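Local coordinates for sister chromatid cohesion protein (Chaetomium thermophilum, PDB 5T8V) that probably helps load the cohesin ring onto chromatin, this chain being the C-terminal HEAT-repeat part of the loader Scc2, at residues K1251-D1259 and H1272-L1283. Sequence-based numbering, arbitrary orientation.
Sequences KLVSQIDFD and HVQYSRFIIENL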
loop_
_atom_site.group_PDB
_atom_site.type_symbol
_atom_site.label_atom_id
_atom_site.label_comp_id
_atom_site.label_asym_id
_atom_site.label_seq_id
_atom_site.Cartn_x
_atom_site.Cartn_y
_atom_site.Cartn_z
ATOM N N LYS A 1251 19.925 -10.048 -39.458
ATOM C CA LYS A 1251 21.079 -10.933 -39.555
ATOM C C LYS A 1251 20.817 -12.246 -38.827
ATOM O O LYS A 1251 21.139 -13.324 -39.342
ATOM C CB LYS A 1251 22.327 -10.242 -39.003
ATOM C CG LYS A 1251 23.611 -11.072 -39.102
ATOM C CD LYS A 1251 23.829 -11.676 -40.492
ATOM C CE LYS A 1251 23.874 -10.619 -41.593
ATOM N NZ LYS A 1251 25.049 -9.708 -41.468
ATOM N N LEU A 1252 20.217 -12.178 -37.634
ATOM C CA LEU A 1252 19.810 -13.400 -36.949
ATOM C C LEU A 1252 19.007 -14.290 -37.885
ATOM O O LEU A 1252 19.336 -15.465 -38.083
ATOM C CB LEU A 1252 18.992 -13.065 -35.700
ATOM C CG LEU A 1252 19.765 -12.715 -34.430
ATOM C CD1 LEU A 1252 18.845 -12.040 -33.425
ATOM C CD2 LEU A 1252 20.373 -13.971 -33.835
ATOM N N VAL A 1253 17.957 -13.730 -38.493
ATOM C CA VAL A 1253 17.153 -14.498 -39.440
ATOM C C VAL A 1253 18.036 -15.059 -40.546
ATOM O O VAL A 1253 17.909 -16.228 -40.930
ATOM C CB VAL A 1253 16.018 -13.623 -40.007
ATOM C CG1 VAL A 1253 15.191 -14.404 -41.023
ATOM C CG2 VAL A 1253 15.129 -13.108 -38.883
ATOM N N SER A 1254 18.954 -14.240 -41.064
ATOM C CA SER A 1254 19.811 -14.694 -42.153
ATOM C C SER A 1254 20.725 -15.825 -41.704
ATOM O O SER A 1254 21.129 -16.658 -42.523
ATOM C CB SER A 1254 20.631 -13.525 -42.698
ATOM O OG SER A 1254 19.785 -12.543 -43.274
ATOM N N GLN A 1255 21.057 -15.878 -40.413
ATOM C CA GLN A 1255 21.877 -16.968 -39.903
ATOM C C GLN A 1255 21.116 -18.284 -39.828
ATOM O O GLN A 1255 21.733 -19.319 -39.553
ATOM C CB GLN A 1255 22.424 -16.606 -38.520
ATOM C CG GLN A 1255 23.613 -15.653 -38.553
ATOM C CD GLN A 1255 24.931 -16.373 -38.766
ATOM O OE1 GLN A 1255 25.242 -17.342 -38.072
ATOM N NE2 GLN A 1255 25.714 -15.905 -39.731
ATOM N N ILE A 1256 19.804 -18.271 -40.068
ATOM C CA ILE A 1256 19.018 -19.498 -40.025
ATOM C C ILE A 1256 18.885 -20.147 -41.398
ATOM O O ILE A 1256 18.545 -21.337 -41.478
ATOM C CB ILE A 1256 17.620 -19.225 -39.435
ATOM C CG1 ILE A 1256 17.736 -18.461 -38.113
ATOM C CG2 ILE A 1256 16.887 -20.536 -39.178
ATOM C CD1 ILE A 1256 16.425 -17.955 -37.562
ATOM N N ASP A 1257 19.150 -19.408 -42.476
ATOM C CA ASP A 1257 19.096 -19.969 -43.821
ATOM C C ASP A 1257 19.993 -21.198 -43.899
ATOM O O ASP A 1257 20.884 -21.371 -43.060
ATOM C CB ASP A 1257 19.521 -18.927 -44.859
ATOM C CG ASP A 1257 18.784 -19.081 -46.174
ATOM O OD1 ASP A 1257 18.236 -20.174 -46.428
ATOM O OD2 ASP A 1257 18.757 -18.106 -46.956
ATOM N N PHE A 1258 19.779 -22.052 -44.897
ATOM C CA PHE A 1258 20.491 -23.319 -44.955
ATOM C C PHE A 1258 20.603 -23.788 -46.396
ATOM O O PHE A 1258 19.872 -23.338 -47.283
ATOM C CB PHE A 1258 19.794 -24.388 -44.106
ATOM C CG PHE A 1258 18.339 -24.555 -44.421
ATOM C CD1 PHE A 1258 17.390 -23.743 -43.822
ATOM C CD2 PHE A 1258 17.915 -25.524 -45.314
ATOM C CE1 PHE A 1258 16.049 -23.893 -44.108
ATOM C CE2 PHE A 1258 16.574 -25.678 -45.604
ATOM C CZ PHE A 1258 15.641 -24.863 -45.000
ATOM N N ASP A 1259 21.540 -24.710 -46.610
ATOM C CA ASP A 1259 21.755 -25.348 -47.904
ATOM C C ASP A 1259 21.856 -26.846 -47.656
ATOM O O ASP A 1259 22.847 -27.315 -47.086
ATOM C CB ASP A 1259 23.021 -24.818 -48.578
ATOM C CG ASP A 1259 22.983 -24.965 -50.086
ATOM O OD1 ASP A 1259 22.247 -25.844 -50.582
ATOM O OD2 ASP A 1259 23.692 -24.202 -50.775
ATOM N N HIS A 1272 23.244 -27.248 -37.385
ATOM C CA HIS A 1272 22.503 -26.070 -37.812
ATOM C C HIS A 1272 21.075 -26.055 -37.281
ATOM O O HIS A 1272 20.468 -24.982 -37.213
ATOM C CB HIS A 1272 22.492 -25.986 -39.338
ATOM C CG HIS A 1272 21.827 -24.755 -39.866
ATOM N ND1 HIS A 1272 22.175 -23.488 -39.453
ATOM C CD2 HIS A 1272 20.830 -24.598 -40.766
ATOM C CE1 HIS A 1272 21.422 -22.601 -40.080
ATOM N NE2 HIS A 1272 20.598 -23.250 -40.883
ATOM N N VAL A 1273 20.522 -27.211 -36.911
ATOM C CA VAL A 1273 19.193 -27.235 -36.307
ATOM C C VAL A 1273 19.265 -26.831 -34.840
ATOM O O VAL A 1273 18.397 -26.105 -34.341
ATOM C CB VAL A 1273 18.554 -28.624 -36.482
ATOM C CG1 VAL A 1273 17.246 -28.727 -35.695
ATOM C CG2 VAL A 1273 18.300 -28.902 -37.956
ATOM N N GLN A 1274 20.289 -27.300 -34.122
ATOM C CA GLN A 1274 20.496 -26.853 -32.749
ATOM C C GLN A 1274 20.751 -25.352 -32.704
ATOM O O GLN A 1274 20.186 -24.639 -31.865
ATOM C CB GLN A 1274 21.661 -27.622 -32.126
ATOM C CG GLN A 1274 21.867 -27.367 -30.640
ATOM C CD GLN A 1274 20.725 -27.889 -29.791
ATOM O OE1 GLN A 1274 20.501 -29.097 -29.704
ATOM N NE2 GLN A 1274 19.996 -26.978 -29.158
ATOM N N TYR A 1275 21.592 -24.855 -33.614
ATOM C CA TYR A 1275 21.874 -23.423 -33.681
ATOM C C TYR A 1275 20.622 -22.635 -34.059
ATOM O O TYR A 1275 20.267 -21.645 -33.400
ATOM C CB TYR A 1275 23.005 -23.189 -34.686
ATOM C CG TYR A 1275 23.422 -21.750 -34.874
ATOM C CD1 TYR A 1275 23.686 -20.931 -33.785
ATOM C CD2 TYR A 1275 23.585 -21.219 -36.147
ATOM C CE1 TYR A 1275 24.078 -19.615 -33.960
ATOM C CE2 TYR A 1275 23.976 -19.909 -36.333
ATOM C CZ TYR A 1275 24.223 -19.110 -35.236
ATOM O OH TYR A 1275 24.614 -17.803 -35.417
ATOM N N SER A 1276 19.933 -23.069 -35.117
ATOM C CA SER A 1276 18.705 -22.404 -35.539
ATOM C C SER A 1276 17.710 -22.313 -34.389
ATOM O O SER A 1276 17.165 -21.242 -34.106
ATOM C CB SER A 1276 18.090 -23.151 -36.724
ATOM O OG SER A 1276 18.961 -23.136 -37.843
ATOM N N ARG A 1277 17.461 -23.437 -33.713
ATOM C CA ARG A 1277 16.604 -23.416 -32.533
ATOM C C ARG A 1277 17.100 -22.390 -31.523
ATOM O O ARG A 1277 16.317 -21.598 -30.980
ATOM C CB ARG A 1277 16.556 -24.806 -31.899
ATOM C CG ARG A 1277 15.686 -24.878 -30.653
ATOM C CD ARG A 1277 15.728 -26.253 -30.016
ATOM N NE ARG A 1277 14.649 -26.425 -29.048
ATOM C CZ ARG A 1277 14.367 -27.568 -28.433
ATOM N NH1 ARG A 1277 15.083 -28.658 -28.679
ATOM N NH2 ARG A 1277 13.359 -27.623 -27.572
ATOM N N PHE A 1278 18.410 -22.391 -31.262
ATOM C CA PHE A 1278 18.964 -21.465 -30.284
ATOM C C PHE A 1278 18.602 -20.024 -30.614
ATOM O O PHE A 1278 18.263 -19.245 -29.715
ATOM C CB PHE A 1278 20.483 -21.620 -30.197
ATOM C CG PHE A 1278 21.155 -20.521 -29.420
ATOM C CD1 PHE A 1278 21.120 -20.510 -28.038
ATOM C CD2 PHE A 1278 21.816 -19.494 -30.074
ATOM C CE1 PHE A 1278 21.730 -19.497 -27.322
ATOM C CE2 PHE A 1278 22.428 -18.482 -29.366
ATOM C CZ PHE A 1278 22.386 -18.483 -27.988
ATOM N N ILE A 1279 18.657 -19.644 -31.895
ATOM C CA ILE A 1279 18.466 -18.239 -32.253
ATOM C C ILE A 1279 17.036 -17.914 -32.669
ATOM O O ILE A 1279 16.740 -16.742 -32.930
ATOM C CB ILE A 1279 19.455 -17.785 -33.348
ATOM C CG1 ILE A 1279 19.250 -18.556 -34.653
ATOM C CG2 ILE A 1279 20.887 -17.941 -32.852
ATOM C CD1 ILE A 1279 20.123 -18.039 -35.790
ATOM N N ILE A 1280 16.138 -18.897 -32.735
ATOM C CA ILE A 1280 14.715 -18.578 -32.871
ATOM C C ILE A 1280 14.054 -18.470 -31.503
ATOM O O ILE A 1280 13.191 -17.611 -31.285
ATOM C CB ILE A 1280 13.990 -19.607 -33.769
ATOM C CG1 ILE A 1280 13.977 -20.996 -33.129
ATOM C CG2 ILE A 1280 14.615 -19.656 -35.154
ATOM C CD1 ILE A 1280 12.669 -21.332 -32.441
ATOM N N GLU A 1281 14.464 -19.325 -30.559
ATOM C CA GLU A 1281 13.977 -19.186 -29.192
ATOM C C GLU A 1281 14.341 -17.824 -28.614
ATOM O O GLU A 1281 13.660 -17.333 -27.706
ATOM C CB GLU A 1281 14.538 -20.311 -28.324
ATOM C CG GLU A 1281 13.980 -21.683 -28.656
ATOM C CD GLU A 1281 14.669 -22.798 -27.891
ATOM O OE1 GLU A 1281 15.914 -22.786 -27.811
ATOM O OE2 GLU A 1281 13.965 -23.684 -27.366
ATOM N N ASN A 1282 15.407 -17.198 -29.123
ATOM C CA ASN A 1282 15.702 -15.818 -28.749
ATOM C C ASN A 1282 14.714 -14.854 -29.393
ATOM O O ASN A 1282 14.301 -13.871 -28.769
ATOM C CB ASN A 1282 17.131 -15.448 -29.148
ATOM C CG ASN A 1282 18.169 -15.985 -28.183
ATOM O OD1 ASN A 1282 18.317 -15.483 -27.071
ATOM N ND2 ASN A 1282 18.909 -17.001 -28.612
ATOM N N LEU A 1283 14.327 -15.116 -30.644
ATOM C CA LEU A 1283 13.384 -14.232 -31.322
ATOM C C LEU A 1283 12.031 -14.234 -30.625
ATOM O O LEU A 1283 11.350 -13.205 -30.576
ATOM C CB LEU A 1283 13.227 -14.647 -32.784
ATOM C CG LEU A 1283 14.485 -14.563 -33.650
ATOM C CD1 LEU A 1283 14.229 -15.186 -35.015
ATOM C CD2 LEU A 1283 14.958 -13.126 -33.795
#
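His1272 and Tyr1275 of helix 1271-1284 make the two polar links, to Ile1256 O and Gln1255 OE1. His1272 NE2 donates to Ile1256 O at 2.9 Å; the N-H...O angle of 140° makes the bond bent, and the donor stands well above the carbonyl plane, not on a lone pair. The first torsion (chi1 -176°), with CG opposite the backbone N, carries the imidazole out to this carbonyl, while Ser1276 OG sits over the centre of one ring face. Tyr1275 OH donates to Gln1255 OE1 at 2.8 Å, reaching the oxygen at the ring edge, with amide and phenol planes 76° apart. Gln1205 gives the same OE1 a second, weak hydrogen bond.

Apolar contacts fill the interval between the backbones, which come nearest at Ile1256 and Ser1276, their CA atoms 5.4 Å apart. Ile1256 and Ile1279 run antiparallel alongside each other, CG1 of the former 3.4 Å from CD1 of the latter. Ile1256 CD1 also meets Ile1280 CG2 at 3.5 Å, those two side chains crossing nearly at a right angle. Farther along, Leu1252 CD2 lies 4.0 Å from Ile1279 CB, and Leu1252 CD1 lies 4.1 Å from Leu1283 CD2.

Helix 1200-1213 covers Leu1252 and Tyr1275; helix 1364-1387 covers Ile1256 and Ile1280. Consecutive helices joined by a loop and packed through aliphatic side chains are consistent with the helical-repeat architecture of this HEAT-repeat protein.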